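Local coordinates for protein probable enoyl-CoA hydratase/isomerase (Pseudomonas aeruginosa PAO1, PDB 5WYD) that belongs to the enoyl-CoA hydratase/isomerase (crotonase) family, probably acts as a hydro-lyase, and is implicated in biosynthesis of the diffusible signal factor, at residues N38-D43 with E100-L105; A130-I135 with T221-I226; Q159-L164 with G168-M173. The protein carries 1 engineered substitution. All blocks are in the same frame, centred on the assembly; numbering follows the deposited sequence.

Interaction 1: N38-D43 with E100-L105; sequences NTWDRD and EAFEAL
Trp-40 and Phe-102 form an edge-to-face (T-shaped) aromatic pair inside the crotonase fold, joining the loop that leads into helix 42-57 to helix 88-106. Phe-102 supplies the edge and Trp-40 the face. The ring planes stand at 82°, and the centroid of the Phe-102 ring lies 5.6 Å from that of the five-membered ring of Trp-40. The far end of the phenyl ring does the touching: Phe-102 CZ comes within 4.1 Å of Trp-40 NE1, while CE1 lies above the same indole face, displaced toward its rim. Phe-102 CG is anti to its carbonyl carbon (chi1 -69°), which swings the ring off the side of its helix and brings CZ to the indole.

Both rings also pack on other helices. They rest on Cys-127 of helix 123-130, Trp-40 also meets Leu-45 and Leu-48 of helix 42-57, and Phe-102 has Phe-98 as an aromatic neighbour one turn earlier.

Polar interactions order the flanking chain. Asn-38 ND2 bonds to the carbonyl of Phe-73, a residue of the pentanedial pocket, which ties the loop carrying Trp-40 to a residue that lines that site. Asp-41 is the N-cap of helix 42-57 and has a salt bridge to Lys-18 through OD2. Its other oxygen, OD1, receives a weak capping bond from Asp-43 N at 3.3 Å, with an N-H...O angle of 154°.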
loop_
_atom_site.group_PDB
_atom_site.type_symbol
_atom_site.label_atom_id
_atom_site.label_comp_id
_atom_site.label_asym_id
_atom_site.label_seq_id
_atom_site.Cartn_x
_atom_site.Cartn_y
_atom_site.Cartn_z
ATOM N N ASN A 38 -35.217 -10.286 -14.289
ATOM C CA ASN A 38 -34.365 -10.835 -13.231
ATOM C C ASN A 38 -33.533 -9.737 -12.576
ATOM O O ASN A 38 -32.392 -9.959 -12.170
ATOM C CB ASN A 38 -33.507 -11.983 -13.769
ATOM C CG ASN A 38 -34.339 -13.206 -14.071
ATOM O OD1 ASN A 38 -35.391 -13.416 -13.469
ATOM N ND2 ASN A 38 -33.917 -13.978 -15.053
ATOM N N THR A 39 -34.113 -8.539 -12.484
ATOM C CA THR A 39 -33.447 -7.415 -11.845
ATOM C C THR A 39 -33.362 -7.643 -10.338
ATOM O O THR A 39 -34.248 -8.247 -9.727
ATOM C CB THR A 39 -34.162 -6.093 -12.160
ATOM O OG1 THR A 39 -33.618 -5.037 -11.362
ATOM C CG2 THR A 39 -35.634 -6.203 -11.856
ATOM N N TRP A 40 -32.259 -7.181 -9.751
ATOM C CA TRP A 40 -32.024 -7.322 -8.317
ATOM C C TRP A 40 -32.985 -6.511 -7.474
ATOM O O TRP A 40 -33.406 -5.413 -7.852
ATOM C CB TRP A 40 -30.609 -6.911 -7.940
ATOM C CG TRP A 40 -29.651 -7.912 -8.310
ATOM C CD1 TRP A 40 -28.812 -7.878 -9.361
ATOM C CD2 TRP A 40 -29.454 -9.169 -7.660
ATOM N NE1 TRP A 40 -28.073 -9.031 -9.400
ATOM C CE2 TRP A 40 -28.456 -9.843 -8.363
ATOM C CE3 TRP A 40 -30.034 -9.791 -6.551
ATOM C CZ2 TRP A 40 -28.011 -11.109 -7.991
ATOM C CZ3 TRP A 40 -29.591 -11.049 -6.187
ATOM C CH2 TRP A 40 -28.594 -11.693 -6.905
ATOM N N ASP A 41 -33.270 -7.041 -6.292
ATOM C CA ASP A 41 -34.184 -6.444 -5.345
ATOM C C ASP A 41 -33.531 -6.511 -3.975
ATOM O O ASP A 41 -32.582 -7.270 -3.758
ATOM C CB ASP A 41 -35.516 -7.219 -5.393
ATOM C CG ASP A 41 -36.584 -6.666 -4.476
ATOM O OD1 ASP A 41 -36.283 -5.817 -3.607
ATOM O OD2 ASP A 41 -37.743 -7.120 -4.624
ATOM N N ARG A 42 -34.023 -5.677 -3.058
ATOM C CA ARG A 42 -33.530 -5.726 -1.683
ATOM C C ARG A 42 -33.748 -7.087 -1.054
ATOM O O ARG A 42 -32.894 -7.587 -0.308
ATOM C CB ARG A 42 -34.272 -4.741 -0.821
ATOM C CG ARG A 42 -34.147 -5.103 0.649
ATOM C CD ARG A 42 -35.022 -4.246 1.428
ATOM N NE ARG A 42 -34.742 -2.860 1.201
ATOM C CZ ARG A 42 -34.029 -2.165 2.041
ATOM N NH1 ARG A 42 -33.548 -2.772 3.147
ATOM N NH2 ARG A 42 -33.851 -0.886 1.760
ATOM N N ASP A 43 -34.928 -7.656 -1.279
ATOM C CA ASP A 43 -35.235 -8.963 -0.721
ATOM C C ASP A 43 -34.244 -9.976 -1.269
ATOM O O ASP A 43 -33.755 -10.848 -0.538
ATOM C CB ASP A 43 -36.691 -9.349 -1.058
ATOM C CG ASP A 43 -37.350 -10.284 -0.017
ATOM O OD1 ASP A 43 -36.648 -10.861 0.836
ATOM O OD2 ASP A 43 -38.590 -10.449 -0.067
ATOM N N GLU A 100 -22.358 -5.334 0.081
ATOM C CA GLU A 100 -22.326 -6.437 1.035
ATOM C C GLU A 100 -22.609 -7.764 0.364
ATOM O O GLU A 100 -21.882 -8.748 0.570
ATOM C CB GLU A 100 -23.341 -6.211 2.156
ATOM C CG GLU A 100 -23.154 -4.970 2.981
ATOM C CD GLU A 100 -24.264 -4.807 4.006
ATOM O OE1 GLU A 100 -25.157 -5.678 4.090
ATOM O OE2 GLU A 100 -24.210 -3.844 4.790
ATOM N N ALA A 101 -23.677 -7.815 -0.431
ATOM C CA ALA A 101 -24.050 -9.069 -1.056
ATOM C C ALA A 101 -22.974 -9.518 -2.029
ATOM O O ALA A 101 -22.441 -10.626 -1.915
ATOM C CB ALA A 101 -25.403 -8.910 -1.754
ATOM N N PHE A 102 -22.572 -8.631 -2.935
ATOM C CA PHE A 102 -21.581 -9.013 -3.937
ATOM C C PHE A 102 -20.240 -9.354 -3.305
ATOM O O PHE A 102 -19.559 -10.288 -3.744
ATOM C CB PHE A 102 -21.427 -7.924 -4.980
ATOM C CG PHE A 102 -22.631 -7.770 -5.853
ATOM C CD1 PHE A 102 -23.430 -8.860 -6.182
ATOM C CD2 PHE A 102 -22.944 -6.551 -6.376
ATOM C CE1 PHE A 102 -24.530 -8.703 -6.990
ATOM C CE2 PHE A 102 -24.013 -6.404 -7.210
ATOM C CZ PHE A 102 -24.818 -7.463 -7.511
ATOM N N GLU A 103 -19.823 -8.593 -2.303
ATOM C CA GLU A 103 -18.587 -8.943 -1.625
ATOM C C GLU A 103 -18.707 -10.308 -0.968
ATOM O O GLU A 103 -17.748 -11.089 -0.962
ATOM C CB GLU A 103 -18.258 -7.865 -0.625
ATOM C CG GLU A 103 -17.871 -6.567 -1.294
ATOM C CD GLU A 103 -17.816 -5.467 -0.287
ATOM O OE1 GLU A 103 -17.474 -4.318 -0.634
ATOM O OE2 GLU A 103 -18.086 -5.784 0.881
ATOM N N ALA A 104 -19.876 -10.619 -0.409
ATOM C CA ALA A 104 -20.070 -11.947 0.161
ATOM C C ALA A 104 -19.903 -13.026 -0.906
ATOM O O ALA A 104 -19.257 -14.055 -0.664
ATOM C CB ALA A 104 -21.441 -12.049 0.823
ATOM N N LEU A 105 -20.462 -12.797 -2.100
ATOM C CA LEU A 105 -20.325 -13.768 -3.177
ATOM C C LEU A 105 -18.866 -13.922 -3.559
ATOM O O LEU A 105 -18.343 -15.044 -3.649
ATOM C CB LEU A 105 -21.145 -13.296 -4.381
ATOM C CG LEU A 105 -20.937 -14.008 -5.721
ATOM C CD1 LEU A 105 -21.266 -15.488 -5.587
ATOM C CD2 LEU A 105 -21.659 -13.326 -6.921
#

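Interaction 2: A130-I135 with T221-I226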
loop_
_atom_site.group_PDB
_atom_site.type_symbol
_atom_site.label_atom_id
_atom_site.label_comp_id
_atom_site.label_asym_id
_atom_site.label_seq_id
_atom_site.Cartn_x
_atom_site.Cartn_y
_atom_site.Cartn_z
ATOM N N ALA A 130 -18.361 -10.546 -9.577
ATOM C CA ALA A 130 -18.166 -11.019 -8.207
ATOM C C ALA A 130 -17.873 -12.512 -8.166
ATOM O O ALA A 130 -17.369 -13.008 -7.151
ATOM C CB ALA A 130 -19.395 -10.690 -7.368
ATOM N N CYS A 131 -18.384 -13.243 -9.162
ATOM C CA CYS A 131 -18.134 -14.662 -9.378
ATOM C C CYS A 131 -16.711 -14.898 -9.875
ATOM O O CYS A 131 -16.135 -14.073 -10.596
ATOM C CB CYS A 131 -19.100 -15.199 -10.410
ATOM S SG CYS A 131 -20.751 -14.751 -10.011
ATOM N N ASP A 132 -16.141 -16.042 -9.486
ATOM C CA ASP A 132 -14.778 -16.341 -9.918
ATOM C C ASP A 132 -14.674 -16.558 -11.424
ATOM O O ASP A 132 -13.754 -16.040 -12.065
ATOM C CB ASP A 132 -14.242 -17.579 -9.211
ATOM C CG ASP A 132 -14.264 -17.443 -7.735
ATOM O OD1 ASP A 132 -14.004 -16.332 -7.217
ATOM O OD2 ASP A 132 -14.494 -18.467 -7.086
ATOM N N ILE A 133 -15.578 -17.327 -12.012
ATOM C CA ILE A 133 -15.446 -17.705 -13.414
ATOM C C ILE A 133 -16.743 -17.372 -14.122
ATOM O O ILE A 133 -17.837 -17.516 -13.569
ATOM C CB ILE A 133 -15.134 -19.209 -13.547
ATOM C CG1 ILE A 133 -14.020 -19.583 -12.591
ATOM C CG2 ILE A 133 -14.688 -19.545 -14.969
ATOM C CD1 ILE A 133 -13.731 -21.054 -12.523
ATOM N N ARG A 134 -16.629 -16.966 -15.366
ATOM C CA ARG A 134 -17.802 -16.606 -16.138
ATOM C C ARG A 134 -17.905 -17.433 -17.408
ATOM O O ARG A 134 -16.949 -17.515 -18.186
ATOM C CB ARG A 134 -17.783 -15.117 -16.448
ATOM C CG ARG A 134 -17.996 -14.285 -15.218
ATOM C CD ARG A 134 -17.293 -12.964 -15.336
ATOM N NE ARG A 134 -15.863 -13.158 -15.390
ATOM C CZ ARG A 134 -15.126 -13.386 -14.319
ATOM N NH1 ARG A 134 -15.696 -13.442 -13.128
ATOM N NH2 ARG A 134 -13.822 -13.555 -14.434
ATOM N N ILE A 135 -19.077 -18.028 -17.613
ATOM C CA ILE A 135 -19.401 -18.804 -18.803
ATOM C C ILE A 135 -20.601 -18.140 -19.465
ATOM O O ILE A 135 -21.662 -18.025 -18.840
ATOM C CB ILE A 135 -19.735 -20.263 -18.442
ATOM C CG1 ILE A 135 -18.610 -20.905 -17.645
ATOM C CG2 ILE A 135 -20.040 -21.087 -19.687
ATOM C CD1 ILE A 135 -18.911 -22.334 -17.312
ATOM N N THR A 221 -8.535 -22.356 1.227
ATOM C CA THR A 221 -7.345 -21.575 1.551
ATOM C C THR A 221 -6.718 -20.926 0.323
ATOM O O THR A 221 -6.258 -19.779 0.392
ATOM C CB THR A 221 -6.338 -22.473 2.255
ATOM O OG1 THR A 221 -5.685 -23.301 1.285
ATOM C CG2 THR A 221 -7.040 -23.333 3.310
ATOM N N ILE A 222 -6.641 -21.661 -0.790
ATOM C CA ILE A 222 -5.970 -21.127 -1.965
ATOM C C ILE A 222 -6.712 -19.921 -2.530
ATOM O O ILE A 222 -6.095 -18.916 -2.899
ATOM C CB ILE A 222 -5.827 -22.222 -3.027
ATOM C CG1 ILE A 222 -5.124 -23.431 -2.439
ATOM C CG2 ILE A 222 -5.040 -21.653 -4.178
ATOM C CD1 ILE A 222 -4.950 -24.553 -3.427
ATOM N N LYS A 223 -8.043 -19.972 -2.555
ATOM C CA LYS A 223 -8.793 -18.919 -3.234
ATOM C C LYS A 223 -8.470 -17.522 -2.728
ATOM O O LYS A 223 -8.295 -16.619 -3.564
ATOM C CB LYS A 223 -10.290 -19.181 -3.082
ATOM C CG LYS A 223 -11.187 -18.157 -3.775
ATOM C CD LYS A 223 -12.642 -18.476 -3.495
ATOM C CE LYS A 223 -13.615 -17.572 -4.239
ATOM N NZ LYS A 223 -13.578 -16.153 -3.810
ATOM N N PRO A 224 -8.336 -17.279 -1.426
ATOM C CA PRO A 224 -7.964 -15.934 -0.989
ATOM C C PRO A 224 -6.637 -15.490 -1.566
ATOM O O PRO A 224 -6.494 -14.315 -1.921
ATOM C CB PRO A 224 -7.923 -16.080 0.534
ATOM C CG PRO A 224 -8.923 -17.127 0.822
ATOM C CD PRO A 224 -8.885 -18.076 -0.317
ATOM N N LEU A 225 -5.674 -16.404 -1.711
ATOM C CA LEU A 225 -4.362 -16.008 -2.207
ATOM C C LEU A 225 -4.452 -15.402 -3.591
ATOM O O LEU A 225 -3.904 -14.320 -3.842
ATOM C CB LEU A 225 -3.448 -17.218 -2.251
ATOM C CG LEU A 225 -3.103 -17.737 -0.868
ATOM C CD1 LEU A 225 -2.128 -18.925 -0.949
ATOM C CD2 LEU A 225 -2.534 -16.574 -0.041
ATOM N N ILE A 226 -5.218 -16.037 -4.474
ATOM C CA ILE A 226 -5.355 -15.493 -5.816
ATOM C C ILE A 226 -5.918 -14.097 -5.731
ATOM O O ILE A 226 -5.450 -13.185 -6.408
ATOM C CB ILE A 226 -6.263 -16.396 -6.671
ATOM C CG1 ILE A 226 -5.660 -17.810 -6.739
ATOM C CG2 ILE A 226 -6.495 -15.744 -8.038
ATOM C CD1 ILE A 226 -6.481 -18.797 -7.500
#
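Asp-132 OD1 is held by two lysines: Lys-223 NZ of its own chain, in a 3.4 Å salt bridge, and Lys-171 NZ of a neighbouring subunit. In this crotonase fold the contact joins the start of strand 133-137 to helix 216-226 at a subunit interface. Asp-132 and Lys-223 approach from opposite directions, and the lysine meets the carboxylate with more than its charged end. Lys-223 CE faces the carboxylate almost symmetrically, 3.1 Å from Asp-132 OD2 and 3.2 Å from Asp-132 OD1.

The lysine runs extended to CE, then bends at its last torsion (chi4 -66°). NZ is thereby brought nearer to OD1 than to OD2, and it also bonds to the carbonyl of Arg-106, at the C-terminal end of helix 88-106. With both residues buried, two ammonium groups beside one carboxylate would be expected to favour its ionised form.

The aspartate backbone is fixed as well, since its N bonds to Ser-112 OG on the adjacent strand 111-116. On the strand side, Arg-134 has a salt bridge to Glu-192 through NH2 and turns the edge of its guanidinium back to the chain, where NH1 makes a strongly bent, weak bond of 2.6 Å to Cys-131 O.

Interaction 3: Q159-L164 with G168-M173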
loop_
_atom_site.group_PDB
_atom_site.type_symbol
_atom_site.label_atom_id
_atom_site.label_comp_id
_atom_site.label_asym_id
_atom_site.label_seq_id
_atom_site.Cartn_x
_atom_site.Cartn_y
_atom_site.Cartn_z
ATOM N N GLN A 159 -14.129 -0.974 -9.895
ATOM C CA GLN A 159 -12.905 -1.725 -9.663
ATOM C C GLN A 159 -12.897 -3.057 -10.419
ATOM O O GLN A 159 -11.870 -3.453 -10.982
ATOM C CB GLN A 159 -12.735 -1.935 -8.162
ATOM C CG GLN A 159 -12.930 -0.661 -7.338
ATOM C CD GLN A 159 -12.090 0.515 -7.834
ATOM O OE1 GLN A 159 -10.903 0.384 -8.181
ATOM N NE2 GLN A 159 -12.722 1.670 -7.911
ATOM N N ALA A 160 -14.014 -3.789 -10.384
ATOM C CA ALA A 160 -14.029 -5.153 -10.901
ATOM C C ALA A 160 -13.776 -5.205 -12.402
ATOM O O ALA A 160 -13.011 -6.057 -12.864
ATOM C CB ALA A 160 -15.351 -5.829 -10.524
ATOM N N LEU A 161 -14.426 -4.335 -13.179
ATOM C CA LEU A 161 -14.259 -4.374 -14.634
ATOM C C LEU A 161 -12.835 -4.065 -15.120
ATOM O O LEU A 161 -12.304 -4.863 -15.912
ATOM C CB LEU A 161 -15.247 -3.402 -15.296
ATOM C CG LEU A 161 -15.323 -3.383 -16.820
ATOM C CD1 LEU A 161 -15.708 -4.754 -17.305
ATOM C CD2 LEU A 161 -16.233 -2.317 -17.450
ATOM N N PRO A 162 -12.149 -3.000 -14.681
ATOM C CA PRO A 162 -10.778 -2.753 -15.185
ATOM C C PRO A 162 -9.823 -3.856 -14.791
ATOM O O PRO A 162 -8.767 -4.018 -15.417
ATOM C CB PRO A 162 -10.380 -1.427 -14.531
ATOM C CG PRO A 162 -11.233 -1.367 -13.314
ATOM C CD PRO A 162 -12.526 -2.022 -13.657
ATOM N N TRP A 163 -10.093 -4.487 -13.643
ATOM C CA TRP A 163 -9.269 -5.591 -13.157
ATOM C C TRP A 163 -9.302 -6.729 -14.159
ATOM O O TRP A 163 -8.252 -7.200 -14.601
ATOM C CB TRP A 163 -9.765 -6.033 -11.764
ATOM C CG TRP A 163 -8.846 -6.890 -10.862
ATOM C CD1 TRP A 163 -8.959 -8.241 -10.598
ATOM C CD2 TRP A 163 -7.712 -6.447 -10.114
ATOM N NE1 TRP A 163 -7.964 -8.649 -9.738
ATOM C CE2 TRP A 163 -7.185 -7.566 -9.427
ATOM C CE3 TRP A 163 -7.070 -5.214 -9.968
ATOM C CZ2 TRP A 163 -6.054 -7.474 -8.603
ATOM C CZ3 TRP A 163 -5.948 -5.135 -9.143
ATOM C CH2 TRP A 163 -5.464 -6.248 -8.469
ATOM N N LEU A 164 -10.496 -7.148 -14.575
ATOM C CA LEU A 164 -10.576 -8.236 -15.538
ATOM C C LEU A 164 -10.094 -7.807 -16.921
ATOM O O LEU A 164 -9.247 -8.474 -17.521
ATOM C CB LEU A 164 -12.002 -8.778 -15.607
ATOM C CG LEU A 164 -12.295 -9.812 -14.533
ATOM C CD1 LEU A 164 -13.678 -10.366 -14.732
ATOM C CD2 LEU A 164 -11.265 -10.934 -14.505
ATOM N N GLY A 168 -8.572 0.332 -20.485
ATOM C CA GLY A 168 -9.033 0.862 -21.758
ATOM C C GLY A 168 -10.388 0.322 -22.167
ATOM O O GLY A 168 -11.310 1.083 -22.478
ATOM N N TRP A 169 -10.539 -0.995 -22.119
ATOM C CA TRP A 169 -11.819 -1.590 -22.463
ATOM C C TRP A 169 -12.868 -1.236 -21.420
ATOM O O TRP A 169 -14.007 -0.890 -21.758
ATOM C CB TRP A 169 -11.633 -3.094 -22.616
ATOM C CG TRP A 169 -11.324 -3.442 -24.030
ATOM C CD1 TRP A 169 -10.126 -3.862 -24.538
ATOM C CD2 TRP A 169 -12.226 -3.361 -25.127
ATOM N NE1 TRP A 169 -10.237 -4.062 -25.893
ATOM C CE2 TRP A 169 -11.522 -3.759 -26.275
ATOM C CE3 TRP A 169 -13.574 -3.009 -25.247
ATOM C CZ2 TRP A 169 -12.125 -3.817 -27.525
ATOM C CZ3 TRP A 169 -14.161 -3.054 -26.479
ATOM C CH2 TRP A 169 -13.442 -3.451 -27.606
ATOM N N ALA A 170 -12.469 -1.247 -20.150
ATOM C CA ALA A 170 -13.386 -0.907 -19.073
ATOM C C ALA A 170 -13.934 0.493 -19.251
ATOM O O ALA A 170 -15.144 0.718 -19.102
ATOM C CB ALA A 170 -12.667 -1.005 -17.726
ATOM N N LYS A 171 -13.075 1.433 -19.637
ATOM C CA LYS A 171 -13.525 2.805 -19.760
ATOM C C LYS A 171 -14.617 2.929 -20.811
ATOM O O LYS A 171 -15.700 3.459 -20.536
ATOM C CB LYS A 171 -12.316 3.675 -20.100
ATOM C CG LYS A 171 -11.344 3.778 -18.907
ATOM C CD LYS A 171 -10.128 4.672 -19.142
ATOM C CE LYS A 171 -9.284 4.789 -17.875
ATOM N NZ LYS A 171 -8.036 5.588 -18.035
ATOM N N ARG A 172 -14.418 2.295 -21.960
ATOM C CA ARG A 172 -15.376 2.420 -23.052
ATOM C C ARG A 172 -16.762 1.948 -22.634
ATOM O O ARG A 172 -17.770 2.605 -22.916
ATOM C CB ARG A 172 -14.883 1.628 -24.241
ATOM C CG ARG A 172 -15.577 2.010 -25.481
ATOM C CD ARG A 172 -15.195 1.077 -26.559
ATOM N NE ARG A 172 -13.957 1.412 -27.222
ATOM C CZ ARG A 172 -13.563 0.778 -28.309
ATOM N NH1 ARG A 172 -14.325 -0.184 -28.792
ATOM N NH2 ARG A 172 -12.436 1.097 -28.913
ATOM N N MET A 173 -16.831 0.819 -21.930
ATOM C CA MET A 173 -18.127 0.317 -21.477
ATOM C C MET A 173 -18.796 1.268 -20.503
ATOM O O MET A 173 -19.958 1.649 -20.685
ATOM C CB MET A 173 -17.959 -1.048 -20.848
ATOM C CG MET A 173 -17.347 -1.957 -21.856
ATOM S SD MET A 173 -17.043 -3.592 -21.242
ATOM C CE MET A 173 -18.716 -4.044 -20.787
#
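Ala-170 packs tightly against Leu-161 and Pro-162, where two helical segments of the same polypeptide run back past each other. Their axes approach to 8.1 Å, and the N-to-C directions differ by 139°. The small alanine lets the backbones come close, with 5.0 Å between Pro-162 CA and Ala-170 CA. Its methyl CB presses against the proline backbone, 3.6 Å from Pro-162 CA, with the pyrrolidine ring alongside. Leu-161 covers the alanine from another direction: its CG is anti to the backbone N (chi1 -175°), which carries the branch across to the second segment. There CG touches Ala-170 CB at 3.7 Å, and CD2 reaches Ala-170 CA at 3.6 Å.

One turn further along, the fit is looser. Met-173 meets Leu-161 CD2 with both CB, at 4.0 Å, and SD, at 4.1 Å. Pro-162 remains partly exposed, and its N, which has no hydrogen to give, leaves a kink in segment 159-164.

Trp-163 and Lys-171 point away from this core and serve other subunits: Trp-163 NE1 bonds to Glu-167 of one neighbour, and Lys-171 NZ to Gln-227 OE1 of another. Leu-164 instead packs on Leu-129 of its own chain. The pair makes a tight helical hairpin: helix 157-176 doubles back on itself within the three residues between the segments, which stay helical.

Overall arrangement
From the N terminus, interaction 1 closes first, bringing the loop before helix 42-57 against helix 88-106 across 56 intervening residues. Interaction 2 opens later and closes a longer loop, from the start of strand 133-137 to helix 216-226; interaction 3, a local closure within residues 157-176, is nested inside it. Interactions 1 and 2 touch where Leu-105 packs on Ala-130 and Cys-131, so helix 88-106 links the aromatic pair to the chain entering strand 133-137. Interactions 2 and 3 meet at Arg-134 and Leu-164, and also across a subunit interface. Interactions 1 and 3 stay about 8 Å apart at their nearest atoms.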